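Long-range contact in GXWXG domain-containing protein (Thermomonospora curvata, PDB 4MVE), which is of unknown function but carries a GXWXG domain followed by a DUF4334 domain, with a curled antiparallel beta sheet: residues F122-A133 with L143-R151. Numbering follows the deposited sequence.
Sequences FRRVNDDMVVGA and LYFHLTRER
Strands 129-133 and 143-149 run antiparallel, their axes 4.6 Å apart at closest approach with 155° between their directions. V130 pairs with L147 and G132 with F145, each through two backbone hydrogen bonds; the shortest joins G132 N to F145 O at 2.8 Å. M129-T148, V131-H146 and A133-Y144 are the non-hydrogen-bonded pairs. G132 leaves room for the F145 ring, which folds back over the partner strand because CG sits between its backbone N and carbonyl carbon (chi1 67°). G132 CA lies over one face in a CH-pi contact, 4.0 Å from the ring centroid. F122, from the preceding strand, brings CE1 to 3.6 Å from L147 CD1 and also touches F145 CZ, while W44 packs against L147. This pairing is a beta hairpin within the curled antiparallel sheet, strand 42-48 flanking 143-149 on its other edge. On the opposite face, Y144 CE1 meets A133 CB at 3.8 Å, and its hydroxyl bonds to E26 and R104. Leading into M129, the type I turn 126-129 presents the D127 carbonyl to R149, whose NH2 (2.8 Å) and NE (3.1 Å) both grip D127 O in the guanidinium plane. With a leucine in place of R149 both donors to D127 O are gone, and the turn would probably be tied less firmly to the strand. D128 bridges weakly to R149 NE through OD1, and its OD2 reaches NH1 of the poorly ordered R151.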
loop_
_atom_site.group_PDB
_atom_site.type_symbol
_atom_site.label_atom_id
_atom_site.label_comp_id
_atom_site.label_asym_id
_atom_site.label_seq_id
_atom_site.Cartn_x
_atom_site.Cartn_y
_atom_site.Cartn_z
ATOM N N PHE A 122 -3.799 0.474 6.035
ATOM C CA PHE A 122 -4.720 0.124 4.944
ATOM C C PHE A 122 -6.174 0.477 5.234
ATOM O O PHE A 122 -6.680 0.216 6.325
ATOM C CB PHE A 122 -4.621 -1.372 4.641
ATOM C CG PHE A 122 -3.251 -1.804 4.214
ATOM C CD1 PHE A 122 -2.657 -1.263 3.076
ATOM C CD2 PHE A 122 -2.528 -2.725 4.964
ATOM C CE1 PHE A 122 -1.369 -1.647 2.695
ATOM C CE2 PHE A 122 -1.242 -3.086 4.595
ATOM C CZ PHE A 122 -0.677 -2.564 3.449
ATOM N N ARG A 123 -6.863 1.021 4.231
ATOM C CA ARG A 123 -8.302 1.273 4.328
ATOM C C ARG A 123 -8.960 0.670 3.103
ATOM O O ARG A 123 -8.368 0.671 2.042
ATOM C CB ARG A 123 -8.623 2.779 4.446
ATOM C CG ARG A 123 -8.016 3.498 5.630
ATOM C CD ARG A 123 -8.784 3.446 6.936
ATOM N NE ARG A 123 -8.011 4.153 7.969
ATOM C CZ ARG A 123 -8.150 5.444 8.263
ATOM N NH1 ARG A 123 -9.080 6.175 7.658
ATOM N NH2 ARG A 123 -7.375 6.008 9.180
ATOM N N ARG A 124 -10.193 0.222 3.229
ATOM C CA ARG A 124 -10.939 -0.426 2.167
ATOM C C ARG A 124 -11.456 0.563 1.122
ATOM O O ARG A 124 -12.095 1.549 1.480
ATOM C CB ARG A 124 -12.154 -1.191 2.784
ATOM C CG ARG A 124 -12.971 -2.023 1.778
ATOM C CD ARG A 124 -14.164 -2.701 2.443
ATOM N NE ARG A 124 -14.919 -3.547 1.509
ATOM C CZ ARG A 124 -15.938 -3.124 0.769
ATOM N NH1 ARG A 124 -16.344 -1.862 0.844
ATOM N NH2 ARG A 124 -16.550 -3.954 -0.061
ATOM N N VAL A 125 -11.256 0.245 -0.155
ATOM C CA VAL A 125 -11.882 0.935 -1.298
ATOM C C VAL A 125 -13.097 0.042 -1.696
ATOM O O VAL A 125 -14.229 0.521 -1.722
ATOM C CB VAL A 125 -10.931 1.250 -2.481
ATOM C CG1 VAL A 125 -11.712 1.732 -3.720
ATOM C CG2 VAL A 125 -9.890 2.274 -2.068
ATOM N N ASN A 126 -12.851 -1.282 -1.915
ATOM C CA ASN A 126 -13.862 -2.326 -2.146
ATOM C C ASN A 126 -13.170 -3.629 -1.772
ATOM O O ASN A 126 -12.030 -3.561 -1.338
ATOM C CB ASN A 126 -14.420 -2.314 -3.601
ATOM C CG ASN A 126 -13.335 -2.418 -4.647
ATOM O OD1 ASN A 126 -12.496 -3.327 -4.611
ATOM N ND2 ASN A 126 -13.300 -1.464 -5.575
ATOM N N ASP A 127 -13.795 -4.802 -1.971
ATOM C CA ASP A 127 -13.198 -6.102 -1.600
ATOM C C ASP A 127 -11.821 -6.385 -2.245
ATOM O O ASP A 127 -11.039 -7.164 -1.691
ATOM C CB ASP A 127 -14.162 -7.237 -1.971
ATOM C CG ASP A 127 -15.419 -7.245 -1.122
ATOM O OD1 ASP A 127 -15.396 -6.654 -0.014
ATOM O OD2 ASP A 127 -16.428 -7.828 -1.566
ATOM N N ASP A 128 -11.542 -5.762 -3.413
ATOM C CA ASP A 128 -10.314 -6.020 -4.148
ATOM C C ASP A 128 -9.392 -4.812 -4.274
ATOM O O ASP A 128 -8.433 -4.876 -5.046
ATOM C CB ASP A 128 -10.685 -6.527 -5.546
ATOM C CG ASP A 128 -11.458 -7.824 -5.513
ATOM O OD1 ASP A 128 -11.253 -8.617 -4.555
ATOM O OD2 ASP A 128 -12.293 -8.035 -6.421
HETATM N N MSE A 129 -9.668 -3.721 -3.526
HETATM C CA MSE A 129 -8.868 -2.489 -3.557
HETATM C C MSE A 129 -8.776 -1.862 -2.188
HETATM O O MSE A 129 -9.778 -1.771 -1.483
HETATM C CB MSE A 129 -9.439 -1.443 -4.529
HETATM C CG MSE A 129 -9.402 -1.847 -5.975
HETATM SE SE MSE A 129 -10.189 -0.421 -7.030
HETATM C CE MSE A 129 -9.894 -1.201 -8.755
ATOM N N VAL A 130 -7.576 -1.456 -1.818
ATOM C CA VAL A 130 -7.259 -0.729 -0.571
ATOM C C VAL A 130 -6.367 0.437 -0.909
ATOM O O VAL A 130 -5.631 0.365 -1.889
ATOM C CB VAL A 130 -6.580 -1.587 0.545
ATOM C CG1 VAL A 130 -7.424 -2.789 0.955
ATOM C CG2 VAL A 130 -5.147 -1.989 0.180
ATOM N N VAL A 131 -6.384 1.499 -0.075
ATOM C CA VAL A 131 -5.431 2.595 -0.211
ATOM C C VAL A 131 -4.455 2.360 0.941
ATOM O O VAL A 131 -4.904 2.025 2.023
ATOM C CB VAL A 131 -6.081 4.015 -0.201
ATOM C CG1 VAL A 131 -5.031 5.104 0.029
ATOM C CG2 VAL A 131 -6.811 4.292 -1.519
ATOM N N GLY A 132 -3.154 2.510 0.712
ATOM C CA GLY A 132 -2.180 2.341 1.786
ATOM C C GLY A 132 -1.627 3.702 2.122
ATOM O O GLY A 132 -1.307 4.465 1.207
ATOM N N ALA A 133 -1.504 4.011 3.437
ATOM C CA ALA A 133 -0.959 5.259 3.958
ATOM C C ALA A 133 0.402 4.972 4.590
ATOM O O ALA A 133 0.480 4.358 5.655
ATOM C CB ALA A 133 -1.909 5.872 4.979
ATOM N N LEU A 143 2.451 9.403 2.869
ATOM C CA LEU A 143 2.352 9.282 1.409
ATOM C C LEU A 143 1.412 8.083 1.056
ATOM O O LEU A 143 1.295 7.122 1.811
ATOM C CB LEU A 143 3.752 9.195 0.749
ATOM C CG LEU A 143 4.717 10.390 1.090
ATOM C CD1 LEU A 143 6.163 10.083 0.706
ATOM C CD2 LEU A 143 4.270 11.720 0.436
ATOM N N TYR A 144 0.722 8.171 -0.065
ATOM C CA TYR A 144 -0.292 7.192 -0.396
ATOM C C TYR A 144 0.049 6.336 -1.589
ATOM O O TYR A 144 0.614 6.816 -2.560
ATOM C CB TYR A 144 -1.645 7.912 -0.642
ATOM C CG TYR A 144 -2.110 8.659 0.587
ATOM C CD1 TYR A 144 -2.818 8.011 1.595
ATOM C CD2 TYR A 144 -1.796 10.001 0.770
ATOM C CE1 TYR A 144 -3.209 8.686 2.750
ATOM C CE2 TYR A 144 -2.138 10.671 1.940
ATOM C CZ TYR A 144 -2.849 10.012 2.926
ATOM O OH TYR A 144 -3.171 10.679 4.085
ATOM N N PHE A 145 -0.372 5.076 -1.534
ATOM C CA PHE A 145 -0.228 4.145 -2.642
ATOM C C PHE A 145 -1.496 3.271 -2.715
ATOM O O PHE A 145 -2.349 3.355 -1.829
ATOM C CB PHE A 145 1.080 3.316 -2.512
ATOM C CG PHE A 145 1.096 2.368 -1.337
ATOM C CD1 PHE A 145 1.570 2.786 -0.086
ATOM C CD2 PHE A 145 0.636 1.055 -1.472
ATOM C CE1 PHE A 145 1.574 1.914 1.010
ATOM C CE2 PHE A 145 0.620 0.187 -0.377
ATOM C CZ PHE A 145 1.104 0.615 0.856
ATOM N N HIS A 146 -1.628 2.426 -3.749
ATOM C CA HIS A 146 -2.835 1.600 -3.800
ATOM C C HIS A 146 -2.488 0.154 -4.079
ATOM O O HIS A 146 -1.392 -0.117 -4.530
ATOM C CB HIS A 146 -3.872 2.148 -4.809
ATOM C CG HIS A 146 -3.339 2.498 -6.169
ATOM N ND1 HIS A 146 -3.094 1.525 -7.125
ATOM C CD2 HIS A 146 -3.033 3.707 -6.695
ATOM C CE1 HIS A 146 -2.663 2.171 -8.194
ATOM N NE2 HIS A 146 -2.623 3.482 -7.985
ATOM N N LEU A 147 -3.388 -0.779 -3.706
ATOM C CA LEU A 147 -3.251 -2.210 -3.944
ATOM C C LEU A 147 -4.542 -2.759 -4.498
ATOM O O LEU A 147 -5.615 -2.440 -3.985
ATOM C CB LEU A 147 -2.845 -2.998 -2.672
ATOM C CG LEU A 147 -1.536 -2.618 -1.948
ATOM C CD1 LEU A 147 -1.474 -3.279 -0.557
ATOM C CD2 LEU A 147 -0.276 -2.900 -2.821
ATOM N N THR A 148 -4.415 -3.634 -5.505
ATOM C CA THR A 148 -5.472 -4.370 -6.218
ATOM C C THR A 148 -5.204 -5.860 -6.031
ATOM O O THR A 148 -4.112 -6.332 -6.327
ATOM C CB THR A 148 -5.525 -3.963 -7.698
ATOM O OG1 THR A 148 -5.695 -2.545 -7.723
ATOM C CG2 THR A 148 -6.699 -4.646 -8.460
ATOM N N ARG A 149 -6.180 -6.569 -5.477
ATOM C CA ARG A 149 -6.073 -7.986 -5.163
ATOM C C ARG A 149 -6.015 -8.841 -6.435
ATOM O O ARG A 149 -6.825 -8.655 -7.342
ATOM C CB ARG A 149 -7.266 -8.416 -4.274
ATOM C CG ARG A 149 -7.129 -9.803 -3.648
ATOM C CD ARG A 149 -8.436 -10.345 -3.071
ATOM N NE ARG A 149 -9.053 -9.468 -2.058
ATOM C CZ ARG A 149 -8.762 -9.474 -0.759
ATOM N NH1 ARG A 149 -7.823 -10.287 -0.281
ATOM N NH2 ARG A 149 -9.404 -8.664 0.072
ATOM N N GLU A 150 -5.030 -9.758 -6.503
ATOM C CA GLU A 150 -4.895 -10.738 -7.590
ATOM C C GLU A 150 -5.996 -11.773 -7.423
ATOM O O GLU A 150 -6.166 -12.288 -6.317
ATOM C CB GLU A 150 -3.526 -11.441 -7.526
ATOM C CG GLU A 150 -2.415 -10.888 -8.401
ATOM C CD GLU A 150 -1.205 -11.809 -8.512
ATOM O OE1 GLU A 150 -0.158 -11.345 -9.019
ATOM O OE2 GLU A 150 -1.288 -12.984 -8.078
ATOM N N ARG A 151 -6.750 -12.068 -8.489
ATOM C CA ARG A 151 -7.852 -13.040 -8.488
ATOM C C ARG A 151 -7.738 -13.975 -9.688
ATOM O O ARG A 151 -7.199 -15.074 -9.566
ATOM C CB ARG A 151 -9.214 -12.326 -8.491
ATOM C CG ARG A 151 -9.607 -11.749 -7.134
ATOM C CD ARG A 151 -10.909 -10.977 -7.202
ATOM N NE ARG A 151 -12.025 -11.695 -6.577
ATOM C CZ ARG A 151 -13.312 -11.399 -6.759
ATOM N NH1 ARG A 151 -13.666 -10.399 -7.557
ATOM N NH2 ARG A 151 -14.254 -12.111 -6.154
#